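Local coordinates for protein pyridoxamine 5-phosphate-dependent dehydrase (Escherichia coli, PDB 3B8X) that catalyses the PLP-dependent removal of the C3'-hydroxyl group from GDP-4-keto-6-deoxy-D-mannose, a step in making the O-antigen sugar L-colitose, at residues M181-S186 with G198-D203; E160-S165 with K173-F178; L8-W13 with N373-L378. The protein carries 1 engineered substitution. All coordinates share one frame; numbering follows the deposited sequence.

Contact 1 of 3, residues M181-S186 with G198-D203; sequences MGTFSS and GCIVTD. With NA (sodium ion), chain N; G4M ([(2R,3S,4R,5R)-5-(2-amino-6-oxo-1,6-dihydro-9H-purin-9-yl)-3,4-dihydroxytetrahydrofuran-2-yl]methyl (2R,3S,4S,5S,6R)-3,4-dihydroxy-5-[({3-hydroxy-2-methyl-5-[(phosphonooxy)methyl]pyridin-4-yl}methyl)amino]-6-methyltetrahydro-2H-pyran-2-yl dihydrogen diphosphate), chain O.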
loop_
_atom_site.group_PDB
_atom_site.type_symbol
_atom_site.label_atom_id
_atom_site.label_comp_id
_atom_site.label_asym_id
_atom_site.label_seq_id
_atom_site.Cartn_x
_atom_site.Cartn_y
_atom_site.Cartn_z
ATOM N N MET B 181 3.649 -4.420 19.060
ATOM C CA MET B 181 2.678 -4.072 18.004
ATOM C C MET B 181 1.829 -5.272 17.670
ATOM O O MET B 181 2.285 -6.424 17.787
ATOM C CB MET B 181 3.360 -3.607 16.717
ATOM C CG MET B 181 3.615 -2.093 16.734
ATOM S SD MET B 181 4.534 -1.487 15.323
ATOM C CE MET B 181 6.138 -2.082 15.699
ATOM N N GLY B 182 0.638 -4.994 17.142
ATOM C CA GLY B 182 -0.264 -6.019 16.709
ATOM C C GLY B 182 -0.990 -5.584 15.446
ATOM O O GLY B 182 -1.512 -4.476 15.366
ATOM N N THR B 183 -1.097 -6.487 14.484
ATOM C CA THR B 183 -1.789 -6.119 13.242
ATOM C C THR B 183 -3.141 -6.789 13.076
ATOM O O THR B 183 -3.333 -7.908 13.533
ATOM C CB THR B 183 -0.910 -6.358 11.990
ATOM O OG1 THR B 183 -0.508 -7.746 11.907
ATOM C CG2 THR B 183 0.319 -5.422 11.956
ATOM N N PHE B 184 -4.078 -6.090 12.436
ATOM C CA PHE B 184 -5.388 -6.656 12.136
ATOM C C PHE B 184 -5.738 -6.388 10.673
ATOM O O PHE B 184 -5.148 -5.506 10.023
ATOM C CB PHE B 184 -6.503 -6.062 13.000
ATOM C CG PHE B 184 -6.306 -6.238 14.453
ATOM C CD1 PHE B 184 -5.274 -5.581 15.090
ATOM C CD2 PHE B 184 -7.234 -6.943 15.211
ATOM C CE1 PHE B 184 -5.108 -5.666 16.450
ATOM C CE2 PHE B 184 -7.087 -7.006 16.622
ATOM C CZ PHE B 184 -5.998 -6.390 17.228
ATOM N N SER B 185 -6.671 -7.170 10.146
ATOM C CA SER B 185 -7.147 -6.970 8.777
ATOM C C SER B 185 -8.654 -6.825 8.827
ATOM O O SER B 185 -9.335 -7.451 9.649
ATOM C CB SER B 185 -6.822 -8.174 7.877
ATOM O OG SER B 185 -7.626 -8.197 6.682
ATOM N N SER B 186 -9.191 -5.990 7.945
ATOM C CA SER B 186 -10.655 -5.890 7.832
ATOM C C SER B 186 -11.050 -6.197 6.375
ATOM O O SER B 186 -11.887 -5.499 5.769
ATOM C CB SER B 186 -11.223 -4.550 8.354
ATOM O OG SER B 186 -10.474 -3.430 7.911
ATOM N N GLY B 198 -6.703 -2.425 7.225
ATOM C CA GLY B 198 -5.811 -3.037 8.188
ATOM C C GLY B 198 -5.657 -2.057 9.361
ATOM O O GLY B 198 -6.149 -0.948 9.304
ATOM N N CYS B 199 -4.999 -2.486 10.430
ATOM C CA CYS B 199 -4.803 -1.615 11.576
ATOM C C CYS B 199 -3.611 -2.118 12.354
ATOM O O CYS B 199 -3.401 -3.325 12.440
ATOM C CB CYS B 199 -6.021 -1.699 12.481
ATOM S SG CYS B 199 -6.333 -0.191 13.432
ATOM N N ILE B 200 -2.862 -1.189 12.927
ATOM C CA ILE B 200 -1.724 -1.541 13.777
ATOM C C ILE B 200 -2.091 -0.926 15.106
ATOM O O ILE B 200 -2.483 0.229 15.160
ATOM C CB ILE B 200 -0.369 -0.903 13.341
ATOM C CG1 ILE B 200 -0.099 -1.215 11.857
ATOM C CG2 ILE B 200 0.772 -1.507 14.201
ATOM C CD1 ILE B 200 -0.331 0.008 10.928
ATOM N N VAL B 201 -1.930 -1.693 16.177
ATOM C CA VAL B 201 -2.206 -1.196 17.509
ATOM C C VAL B 201 -0.884 -1.292 18.302
ATOM O O VAL B 201 -0.030 -2.137 18.019
ATOM C CB VAL B 201 -3.346 -2.001 18.226
ATOM C CG1 VAL B 201 -4.567 -2.119 17.328
ATOM C CG2 VAL B 201 -2.852 -3.373 18.642
ATOM N N THR B 202 -0.736 -0.386 19.266
ATOM C CA THR B 202 0.435 -0.327 20.130
ATOM C C THR B 202 0.108 0.519 21.351
ATOM O O THR B 202 -0.963 1.170 21.436
ATOM C CB THR B 202 1.706 0.152 19.379
ATOM O OG1 THR B 202 2.842 0.170 20.251
ATOM C CG2 THR B 202 1.484 1.534 18.770
ATOM N N ASP B 203 0.988 0.424 22.347
ATOM C CA ASP B 203 0.816 1.196 23.571
ATOM C C ASP B 203 1.949 2.209 23.576
ATOM O O ASP B 203 1.971 3.120 24.385
ATOM C CB ASP B 203 0.899 0.299 24.797
ATOM C CG ASP B 203 -0.347 -0.496 25.007
ATOM O OD1 ASP B 203 -1.459 -0.107 24.541
ATOM O OD2 ASP B 203 -0.191 -1.530 25.679
HETATM NA NA NA N . -0.400 -4.064 24.899
HETATM O OP3 G4M O . -5.698 -9.473 3.258
HETATM P PL G4M O . -4.938 -8.389 4.130
HETATM O OP1 G4M O . -3.813 -7.578 3.287
HETATM O OP2 G4M O . -6.011 -7.347 4.717
HETATM O OP4 G4M O . -4.294 -9.123 5.434
HETATM C C5B G4M O . -3.154 -9.818 5.017
HETATM C C5L G4M O . -2.906 -10.890 6.009
HETATM C C6L G4M O . -1.866 -10.745 6.916
HETATM N N1L G4M O . -1.598 -11.715 7.760
HETATM C C2L G4M O . -2.273 -12.843 7.806
HETATM C C2A G4M O . -1.868 -13.936 8.768
HETATM C C3L G4M O . -3.361 -13.072 6.970
HETATM O O3L G4M O . -3.969 -14.278 7.018
HETATM C C4L G4M O . -3.715 -12.035 6.049
HETATM C C4A G4M O . -4.781 -12.176 5.149
HETATM N N4A G4M O . -5.416 -13.307 5.084
HETATM C C4G G4M O . -6.560 -13.405 4.249
HETATM C C5G G4M O . -6.709 -14.790 3.666
HETATM C C6G G4M O . -6.609 -15.850 4.763
HETATM O O5G G4M O . -8.056 -14.767 3.204
HETATM C C3G G4M O . -6.486 -12.428 3.063
HETATM O O3G G4M O . -7.374 -11.351 3.338
HETATM C C2G G4M O . -6.975 -13.141 1.769
HETATM O O2G G4M O . -7.280 -12.207 0.729
HETATM C C1G G4M O . -8.213 -13.961 2.045
HETATM O O1G G4M O . -8.288 -14.911 0.990
HETATM P P2 G4M O . -9.712 -15.299 0.397
HETATM O O3P G4M O . -10.741 -15.623 1.601
HETATM O O4P G4M O . -9.536 -16.693 -0.412
HETATM O OPP G4M O . -10.103 -14.001 -0.477
HETATM P P G4M O . -11.378 -14.232 -1.428
HETATM O O1P G4M O . -11.391 -15.486 -2.449
HETATM O O2P G4M O . -11.337 -12.874 -2.257
HETATM O "O5'" G4M O . -12.702 -14.046 -0.584
HETATM C "C5'" G4M O . -13.151 -15.278 -0.061
HETATM C "C4'" G4M O . -14.621 -15.413 -0.424
HETATM O "O4'" G4M O . -15.288 -14.129 -0.237
HETATM C "C3'" G4M O . -14.766 -15.763 -1.923
HETATM O "O3'" G4M O . -15.937 -16.559 -2.038
HETATM C "C2'" G4M O . -14.938 -14.383 -2.595
HETATM O "O2'" G4M O . -15.732 -14.544 -3.776
HETATM C "C1'" G4M O . -15.758 -13.673 -1.527
HETATM N N9 G4M O . -15.631 -12.215 -1.629
HETATM C C8 G4M O . -14.497 -11.499 -1.413
HETATM N N7 G4M O . -14.789 -10.221 -1.556
HETATM C C4 G4M O . -16.663 -11.350 -1.895
HETATM C C5 G4M O . -16.119 -10.045 -1.848
HETATM C C6 G4M O . -16.988 -8.918 -2.076
HETATM O O6 G4M O . -16.607 -7.758 -2.046
HETATM N N3 G4M O . -17.959 -11.521 -2.169
HETATM C C2 G4M O . -18.739 -10.476 -2.396
HETATM N N1 G4M O . -18.283 -9.183 -2.354
HETATM N N2 G4M O . -20.050 -10.681 -2.690
HETATM O O HOH W 1 -9.154 -2.054 9.722
HETATM O O HOH W 2 2.007 -4.174 24.175
HETATM O O HOH W 3 0.833 -4.951 26.906
HETATM O O HOH W 4 -1.106 -3.034 22.481
HETATM O O HOH W 5 -2.790 -3.685 25.919
#
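Gly182 and Val201 face each other as an antiparallel hydrogen-bonded pair, and Phe184 with Cys199 forms the next. The straightest of their four bonds, Val201 N to Gly182 O, is 2.9 Å with 159° at the hydrogen; Phe184 N to Cys199 O is 2.8 Å, and Cys199 N returns a bond to Phe184 O. Between these rungs sit CA-H...O contacts, among them Thr183 CA to Cys199 O at 3.3 Å.

The two strands belong to the large mixed sheet of the aspartate aminotransferase (type I) fold, where 198-202 is antiparallel to both its neighbours, 51-55 and 181-185.

Apolar contacts divide between the two faces. On the face with Met181 and Ile200, the side chains run side by side, Met181 CG 3.9 Å from Ile200 CG2, beneath helices 58-68 and 205-214. On the other, the Phe184 ring crosses Val201 at about a right angle and CE1 meets Val201 CG1 at 3.7 Å. With Phe184 CG beside its own backbone N (chi1 -59°), the ring swings along the strand to Val201, its edge near Cys199 O; Phe43 and Phe47 pack against it.

Polar ends serve the two bound groups. Ser185 OG, anti to its N (chi1 162°), donates to phosphate oxygen OP2 of the cofactor-sugar adduct at 2.7 Å and is also bonded to Phe187 N. At the far end Asp203 OD2 binds a sodium ion at 2.7 Å, together with Thr177 O and four waters.

Contact 2 of 3, residues E160-S165 with K173-F178; sequences EDNCES and KCAGTF. With NA (sodium ion), chain N; G4M ([(2R,3S,4R,5R)-5-(2-amino-6-oxo-1,6-dihydro-9H-purin-9-yl)-3,4-dihydroxytetrahydrofuran-2-yl]methyl (2R,3S,4S,5S,6R)-3,4-dihydroxy-5-[({3-hydroxy-2-methyl-5-[(phosphonooxy)methyl]pyridin-4-yl}methyl)amino]-6-methyltetrahydro-2H-pyran-2-yl dihydrogen diphosphate), chain O.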
loop_
_atom_site.group_PDB
_atom_site.type_symbol
_atom_site.label_atom_id
_atom_site.label_comp_id
_atom_site.label_asym_id
_atom_site.label_seq_id
_atom_site.Cartn_x
_atom_site.Cartn_y
_atom_site.Cartn_z
ATOM N N GLU B 160 2.797 -9.293 16.929
ATOM C CA GLU B 160 1.775 -10.289 16.610
ATOM C C GLU B 160 1.209 -9.896 15.273
ATOM O O GLU B 160 0.968 -8.714 15.025
ATOM C CB GLU B 160 0.577 -10.170 17.547
ATOM C CG GLU B 160 0.715 -10.864 18.888
ATOM C CD GLU B 160 -0.464 -10.553 19.795
ATOM O OE1 GLU B 160 -1.497 -11.255 19.728
ATOM O OE2 GLU B 160 -0.401 -9.553 20.544
ATOM N N ASP B 161 0.999 -10.872 14.407
ATOM C CA ASP B 161 0.295 -10.610 13.169
ATOM C C ASP B 161 -1.073 -11.178 13.594
ATOM O O ASP B 161 -1.192 -12.381 13.791
ATOM C CB ASP B 161 0.894 -11.392 11.982
ATOM C CG ASP B 161 -0.034 -11.373 10.737
ATOM O OD1 ASP B 161 -1.231 -11.093 10.963
ATOM O OD2 ASP B 161 0.423 -11.621 9.570
ATOM N N ASN B 162 -2.033 -10.303 13.883
ATOM C CA ASN B 162 -3.358 -10.723 14.283
ATOM C C ASN B 162 -4.448 -10.566 13.210
ATOM O O ASN B 162 -5.631 -10.483 13.518
ATOM C CB ASN B 162 -3.847 -9.990 15.532
ATOM C CG ASN B 162 -4.865 -10.844 16.354
ATOM O OD1 ASN B 162 -4.686 -12.051 16.544
ATOM N ND2 ASN B 162 -5.917 -10.208 16.843
ATOM N N CYS B 163 -4.053 -10.703 11.961
ATOM C CA CYS B 163 -4.985 -10.550 10.881
ATOM C C CYS B 163 -6.021 -11.666 10.757
ATOM O O CYS B 163 -7.021 -11.464 10.058
ATOM C CB CYS B 163 -4.194 -10.326 9.575
ATOM S SG CYS B 163 -3.322 -8.725 9.510
ATOM N N GLU B 164 -5.817 -12.818 11.405
ATOM C CA GLU B 164 -6.794 -13.896 11.284
ATOM C C GLU B 164 -7.511 -14.102 12.585
ATOM O O GLU B 164 -8.419 -14.926 12.650
ATOM C CB GLU B 164 -6.165 -15.236 10.861
ATOM C CG GLU B 164 -5.360 -15.112 9.570
ATOM C CD GLU B 164 -4.662 -16.389 9.145
ATOM O OE1 GLU B 164 -4.845 -17.436 9.799
ATOM O OE2 GLU B 164 -3.891 -16.340 8.156
ATOM N N SER B 165 -7.097 -13.380 13.625
ATOM C CA SER B 165 -7.698 -13.605 14.929
ATOM C C SER B 165 -8.271 -12.402 15.653
ATOM O O SER B 165 -8.189 -12.328 16.879
ATOM C CB SER B 165 -6.775 -14.415 15.857
ATOM O OG SER B 165 -6.201 -15.498 15.130
ATOM N N LYS B 173 -7.028 -11.097 27.909
ATOM C CA LYS B 173 -6.308 -10.069 27.150
ATOM C C LYS B 173 -6.606 -10.280 25.654
ATOM O O LYS B 173 -6.521 -11.401 25.159
ATOM C CB LYS B 173 -4.809 -10.210 27.403
ATOM C CG LYS B 173 -3.997 -9.143 26.739
ATOM C CD LYS B 173 -2.700 -8.894 27.470
ATOM C CE LYS B 173 -1.930 -7.750 26.795
ATOM N NZ LYS B 173 -2.712 -6.471 26.940
ATOM N N CYS B 174 -6.947 -9.230 24.929
ATOM C CA CYS B 174 -7.269 -9.423 23.513
ATOM C C CYS B 174 -6.099 -9.748 22.628
ATOM O O CYS B 174 -5.144 -8.994 22.613
ATOM C CB CYS B 174 -7.830 -8.140 22.929
ATOM S SG CYS B 174 -9.450 -7.791 23.590
ATOM N N ALA B 175 -6.245 -10.737 21.756
ATOM C CA ALA B 175 -5.153 -11.033 20.788
ATOM C C ALA B 175 -4.813 -9.731 20.085
ATOM O O ALA B 175 -5.707 -8.894 19.918
ATOM C CB ALA B 175 -5.584 -12.085 19.784
ATOM N N GLY B 176 -3.552 -9.568 19.671
ATOM C CA GLY B 176 -3.091 -8.342 19.034
ATOM C C GLY B 176 -2.472 -7.382 20.060
ATOM O O GLY B 176 -1.721 -6.464 19.711
ATOM N N THR B 177 -2.820 -7.548 21.326
ATOM C CA THR B 177 -2.298 -6.624 22.327
ATOM C C THR B 177 -1.159 -7.116 23.213
ATOM O O THR B 177 -0.674 -6.401 24.099
ATOM C CB THR B 177 -3.417 -6.074 23.216
ATOM O OG1 THR B 177 -3.861 -7.130 24.081
ATOM C CG2 THR B 177 -4.589 -5.562 22.337
ATOM N N PHE B 178 -0.715 -8.335 22.980
ATOM C CA PHE B 178 0.390 -8.853 23.778
ATOM C C PHE B 178 1.742 -8.288 23.314
ATOM O O PHE B 178 2.615 -7.980 24.130
ATOM C CB PHE B 178 0.378 -10.362 23.659
ATOM C CG PHE B 178 -0.850 -10.997 24.279
ATOM C CD1 PHE B 178 -2.056 -11.113 23.556
ATOM C CD2 PHE B 178 -0.819 -11.468 25.580
ATOM C CE1 PHE B 178 -3.158 -11.702 24.116
ATOM C CE2 PHE B 178 -1.954 -12.037 26.141
ATOM C CZ PHE B 178 -3.090 -12.210 25.396
HETATM NA NA NA N . -0.400 -4.064 24.899
HETATM O OP3 G4M O . -5.698 -9.473 3.258
HETATM P PL G4M O . -4.938 -8.389 4.130
HETATM O OP1 G4M O . -3.813 -7.578 3.287
HETATM O OP2 G4M O . -6.011 -7.347 4.717
HETATM O OP4 G4M O . -4.294 -9.123 5.434
HETATM C C5B G4M O . -3.154 -9.818 5.017
HETATM C C5L G4M O . -2.906 -10.890 6.009
HETATM C C6L G4M O . -1.866 -10.745 6.916
HETATM N N1L G4M O . -1.598 -11.715 7.760
HETATM C C2L G4M O . -2.273 -12.843 7.806
HETATM C C2A G4M O . -1.868 -13.936 8.768
HETATM C C3L G4M O . -3.361 -13.072 6.970
HETATM O O3L G4M O . -3.969 -14.278 7.018
HETATM C C4L G4M O . -3.715 -12.035 6.049
HETATM C C4A G4M O . -4.781 -12.176 5.149
HETATM N N4A G4M O . -5.416 -13.307 5.084
HETATM C C4G G4M O . -6.560 -13.405 4.249
HETATM C C5G G4M O . -6.709 -14.790 3.666
HETATM C C6G G4M O . -6.609 -15.850 4.763
HETATM O O5G G4M O . -8.056 -14.767 3.204
HETATM C C3G G4M O . -6.486 -12.428 3.063
HETATM O O3G G4M O . -7.374 -11.351 3.338
HETATM C C2G G4M O . -6.975 -13.141 1.769
HETATM O O2G G4M O . -7.280 -12.207 0.729
HETATM C C1G G4M O . -8.213 -13.961 2.045
HETATM O O1G G4M O . -8.288 -14.911 0.990
HETATM P P2 G4M O . -9.712 -15.299 0.397
HETATM O O3P G4M O . -10.741 -15.623 1.601
HETATM O O4P G4M O . -9.536 -16.693 -0.412
HETATM O OPP G4M O . -10.103 -14.001 -0.477
HETATM P P G4M O . -11.378 -14.232 -1.428
HETATM O O1P G4M O . -11.391 -15.486 -2.449
HETATM O O2P G4M O . -11.337 -12.874 -2.257
HETATM O "O5'" G4M O . -12.702 -14.046 -0.584
HETATM C "C5'" G4M O . -13.151 -15.278 -0.061
HETATM C "C4'" G4M O . -14.621 -15.413 -0.424
HETATM O "O4'" G4M O . -15.288 -14.129 -0.237
HETATM C "C3'" G4M O . -14.766 -15.763 -1.923
HETATM O "O3'" G4M O . -15.937 -16.559 -2.038
HETATM C "C2'" G4M O . -14.938 -14.383 -2.595
HETATM O "O2'" G4M O . -15.732 -14.544 -3.776
HETATM C "C1'" G4M O . -15.758 -13.673 -1.527
HETATM N N9 G4M O . -15.631 -12.215 -1.629
HETATM C C8 G4M O . -14.497 -11.499 -1.413
HETATM N N7 G4M O . -14.789 -10.221 -1.556
HETATM C C4 G4M O . -16.663 -11.350 -1.895
HETATM C C5 G4M O . -16.119 -10.045 -1.848
HETATM C C6 G4M O . -16.988 -8.918 -2.076
HETATM O O6 G4M O . -16.607 -7.758 -2.046
HETATM N N3 G4M O . -17.959 -11.521 -2.169
HETATM C C2 G4M O . -18.739 -10.476 -2.396
HETATM N N1 G4M O . -18.283 -9.183 -2.354
HETATM N N2 G4M O . -20.050 -10.681 -2.690
HETATM O O HOH W 6 -8.182 -9.520 19.100
HETATM O O HOH W 5 -2.790 -3.685 25.919
HETATM O O HOH W 2 2.007 -4.174 24.175
HETATM O O HOH W 3 0.833 -4.951 26.906
HETATM O O HOH W 4 -1.106 -3.034 22.481
#
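The loop leaving the C-terminal end of strand 157-161 carries cofactor-binding residues, and the turn 174-177 packs behind it, joined chiefly through the buried carboxylate of Glu160. Glu160 OE1 accepts from Gly176 N at 2.7 Å, the donor standing above the carboxylate plane, while OE2 takes Phe178 N at 2.7 Å nearly in line with its C-O bond, although the angle at that hydrogen is only 131°. Asn136 ND2 and Gly179 N add one further bond to OE1 and OE2 respectively, so four donors hold the group and would probably favour its charged form. Beyond CG the chain is extended (chi2 174°), which carries the carboxylate to the turn; OE2 also lies at the edge of the Phe178 ring, 3.3 Å from Phe178 CB.

The turn is type II, with glycine at its third position, where phi is 94°. Asn162 lies alongside, its OD1 3.4 Å from Ala175 CB and bonded to Asn136; water 6 links Ala175 O and, weakly, Asn162 ND2.

In this PLP-dependent fold, Asp161 faces the pyridine nitrogen: its OD2 is 2.7 Å from N1L of the adduct. OD1 accepts from Cys163 N in an Asx turn, fixing the carboxylate's rotation, with Thr93 and Asn62 on OD2. O3L of the adduct is bonded to Glu164 OE2 at a doubtfully short 2.4 Å. Thr177, ending the turn, gives O to the sodium ion.

Contact 3 of 3, residues L8-W13 with N373-L378; sequences LASSTW and NHQIEL. With NA (sodium ion), chain K.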
loop_
_atom_site.group_PDB
_atom_site.type_symbol
_atom_site.label_atom_id
_atom_site.label_comp_id
_atom_site.label_asym_id
_atom_site.label_seq_id
_atom_site.Cartn_x
_atom_site.Cartn_y
_atom_site.Cartn_z
ATOM N N LEU B 8 -17.050 -19.788 1.755
ATOM C CA LEU B 8 -16.157 -19.278 2.780
ATOM C C LEU B 8 -16.595 -18.044 3.585
ATOM O O LEU B 8 -16.278 -17.947 4.752
ATOM C CB LEU B 8 -14.768 -19.031 2.168
ATOM C CG LEU B 8 -13.576 -19.564 2.949
ATOM C CD1 LEU B 8 -13.386 -21.048 2.674
ATOM C CD2 LEU B 8 -12.355 -18.702 2.556
ATOM N N ALA B 9 -17.217 -17.040 2.985
ATOM C CA ALA B 9 -17.584 -15.842 3.751
ATOM C C ALA B 9 -18.913 -15.340 3.218
ATOM O O ALA B 9 -19.344 -15.762 2.152
ATOM C CB ALA B 9 -16.498 -14.755 3.563
ATOM N N SER B 10 -19.564 -14.468 3.980
ATOM C CA SER B 10 -20.821 -13.850 3.574
ATOM C C SER B 10 -20.757 -12.379 4.002
ATOM O O SER B 10 -19.766 -11.928 4.599
ATOM C CB SER B 10 -22.033 -14.609 4.129
ATOM O OG SER B 10 -21.957 -14.819 5.537
ATOM N N SER B 11 -21.747 -11.591 3.607
ATOM C CA SER B 11 -21.732 -10.166 3.973
ATOM C C SER B 11 -21.928 -9.993 5.480
ATOM O O SER B 11 -22.783 -10.674 6.074
ATOM C CB SER B 11 -22.844 -9.406 3.232
ATOM O OG SER B 11 -22.822 -8.027 3.551
ATOM N N THR B 12 -21.194 -9.050 6.078
ATOM C CA THR B 12 -21.328 -8.729 7.504
ATOM C C THR B 12 -21.992 -7.354 7.642
ATOM O O THR B 12 -22.090 -6.813 8.735
ATOM C CB THR B 12 -19.951 -8.602 8.149
ATOM O OG1 THR B 12 -19.216 -7.606 7.422
ATOM C CG2 THR B 12 -19.255 -9.906 8.046
ATOM N N TRP B 13 -22.464 -6.799 6.521
ATOM C CA TRP B 13 -23.073 -5.492 6.511
ATOM C C TRP B 13 -24.585 -5.535 6.485
ATOM O O TRP B 13 -25.209 -6.470 5.946
ATOM C CB TRP B 13 -22.709 -4.729 5.243
ATOM C CG TRP B 13 -21.268 -4.385 5.057
ATOM C CD1 TRP B 13 -20.236 -4.647 5.897
ATOM C CD2 TRP B 13 -20.736 -3.587 4.000
ATOM N NE1 TRP B 13 -19.071 -4.093 5.403
ATOM C CE2 TRP B 13 -19.355 -3.460 4.219
ATOM C CE3 TRP B 13 -21.300 -2.975 2.868
ATOM C CZ2 TRP B 13 -18.505 -2.821 3.297
ATOM C CZ3 TRP B 13 -20.470 -2.302 1.976
ATOM C CH2 TRP B 13 -19.075 -2.243 2.194
ATOM N N ASN B 373 -16.011 -20.267 8.450
ATOM C CA ASN B 373 -16.869 -19.987 9.623
ATOM C C ASN B 373 -17.455 -18.588 9.352
ATOM O O ASN B 373 -16.834 -17.755 8.696
ATOM C CB ASN B 373 -16.123 -20.086 10.962
ATOM C CG ASN B 373 -17.087 -20.056 12.167
ATOM O OD1 ASN B 373 -18.308 -20.157 12.007
ATOM N ND2 ASN B 373 -16.527 -19.901 13.370
ATOM N N HIS B 374 -18.665 -18.311 9.807
ATOM C CA HIS B 374 -19.273 -17.009 9.565
ATOM C C HIS B 374 -19.878 -16.455 10.852
ATOM O O HIS B 374 -20.072 -17.187 11.822
ATOM C CB HIS B 374 -20.460 -17.107 8.525
ATOM C CG HIS B 374 -20.101 -17.741 7.218
ATOM N ND1 HIS B 374 -20.564 -17.255 6.016
ATOM C CD2 HIS B 374 -19.357 -18.836 6.921
ATOM C CE1 HIS B 374 -20.118 -18.022 5.035
ATOM N NE2 HIS B 374 -19.420 -19.011 5.558
ATOM N N GLN B 375 -20.284 -15.189 10.806
ATOM C CA GLN B 375 -20.918 -14.511 11.943
ATOM C C GLN B 375 -22.414 -14.780 11.983
ATOM O O GLN B 375 -23.148 -14.105 12.668
ATOM C CB GLN B 375 -20.695 -13.006 11.826
ATOM C CG GLN B 375 -21.485 -12.289 10.703
ATOM C CD GLN B 375 -21.211 -12.758 9.252
ATOM O OE1 GLN B 375 -20.126 -13.239 8.901
ATOM N NE2 GLN B 375 -22.215 -12.601 8.405
ATOM N N ILE B 376 -22.855 -15.735 11.178
ATOM C CA ILE B 376 -24.242 -16.196 11.066
ATOM C C ILE B 376 -24.228 -17.703 11.427
ATOM O O ILE B 376 -23.277 -18.387 11.083
ATOM C CB ILE B 376 -24.700 -16.088 9.558
ATOM C CG1 ILE B 376 -24.624 -14.655 9.055
ATOM C CG2 ILE B 376 -26.124 -16.578 9.357
ATOM C CD1 ILE B 376 -24.003 -14.560 7.684
ATOM N N GLU B 377 -25.249 -18.226 12.111
ATOM C CA GLU B 377 -25.255 -19.654 12.468
ATOM C C GLU B 377 -25.062 -20.504 11.238
ATOM O O GLU B 377 -25.583 -20.172 10.179
ATOM C CB GLU B 377 -26.532 -20.090 13.209
ATOM C CG GLU B 377 -27.835 -19.994 12.387
ATOM C CD GLU B 377 -28.212 -21.265 11.628
ATOM O OE1 GLU B 377 -27.522 -22.299 11.722
ATOM O OE2 GLU B 377 -29.209 -21.225 10.886
ATOM N N LEU B 378 -24.373 -21.627 11.410
ATOM C CA LEU B 378 -24.078 -22.537 10.316
ATOM C C LEU B 378 -24.496 -23.982 10.651
ATOM O O LEU B 378 -23.883 -24.946 10.153
ATOM C CB LEU B 378 -22.553 -22.505 10.082
ATOM C CG LEU B 378 -22.020 -21.315 9.281
ATOM C CD1 LEU B 378 -20.487 -21.201 9.311
ATOM C CD2 LEU B 378 -22.500 -21.432 7.848
HETATM NA NA NA K . -15.356 -16.830 6.727
HETATM O O HOH W 7 -18.852 -14.122 6.702
HETATM O O HOH W 8 -13.737 -18.603 7.004
HETATM O O HOH W 9 -13.714 -15.695 8.293
HETATM O O HOH W 10 -12.941 -16.339 5.258
HETATM O O HOH W 11 -16.404 -14.774 6.913
#
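Ser10 and His374 make the tight centre of this meeting of two loops, Ser10 OG lying 2.8 Å from His374 ND1 at the ring edge, in a hydrogen bond that either partner could donate. A chi1 of 52° sets OG between the backbone N and carbonyl carbon of Ser10, turned to the imidazole. The ring's rotation is fixed from its other nitrogen too, NE2 being bonded to Pro7 O, while CE1 rests 3.5 Å from Ala9 C. Ile376 CD1 comes in close beside the same Ser10 hydroxyl.

Both segments are irregular and lie 360 residues apart in sequence: 8-13 leads into helix 15-27, whereas the loop 373-378 joins strand 368-372 to helix 379-388, so the contact ties the N-terminal end of the chain to the C-terminal part of this aminotransferase. Leu8 and Ala9 also touch the bound nucleotide-sugar adduct.

Toward Thr12 no direct hydrogen bond crosses the contact, and a water takes part. The Thr12 and Gln375 side chains cross at about a right angle, Thr12 CG2 3.5 Å from Gln375 OE1, and the Thr12 hydroxyl turns to Gln264 of helix 255-286. Gln375 bends back at chi2 (-60°), and water 7 links Gln375 OE1 and Ser10 N, at 2.7 and 2.8 Å. Ile376, despite the reach of its CD1, is exposed to solvent.

The watery end is bridged by metal: a sodium ion takes Leu8 O at 2.5 Å and Asn373 O at 2.6 Å, and four waters complete its shell. One of them, water 8, also accepts from Asn373 N, while the Asn373 side chain turns to Trp303, Arg275 and Asn278.

Overall arrangement
Contacts 1 and 2 follow one another along the chain and share the large sheet: their centres are 8 Å apart, and strands 181-185 and 157-161 are joined by probable hydrogen bonds from Glu160 N to Met181 O (3.0 Å) and Thr183 N to Glu160 O (3.1 Å). At one end both reach the adduct, contact 1 at its phosphate and contact 2 at its pyridine ring; at the other they share a sodium ion. Contact 3 encloses both in sequence but lies about 22 and 21 Å away between centres, near the adduct's nucleotide-sugar part. Lys28, Phe30 and Arg221 of the second subunit also bond the adduct.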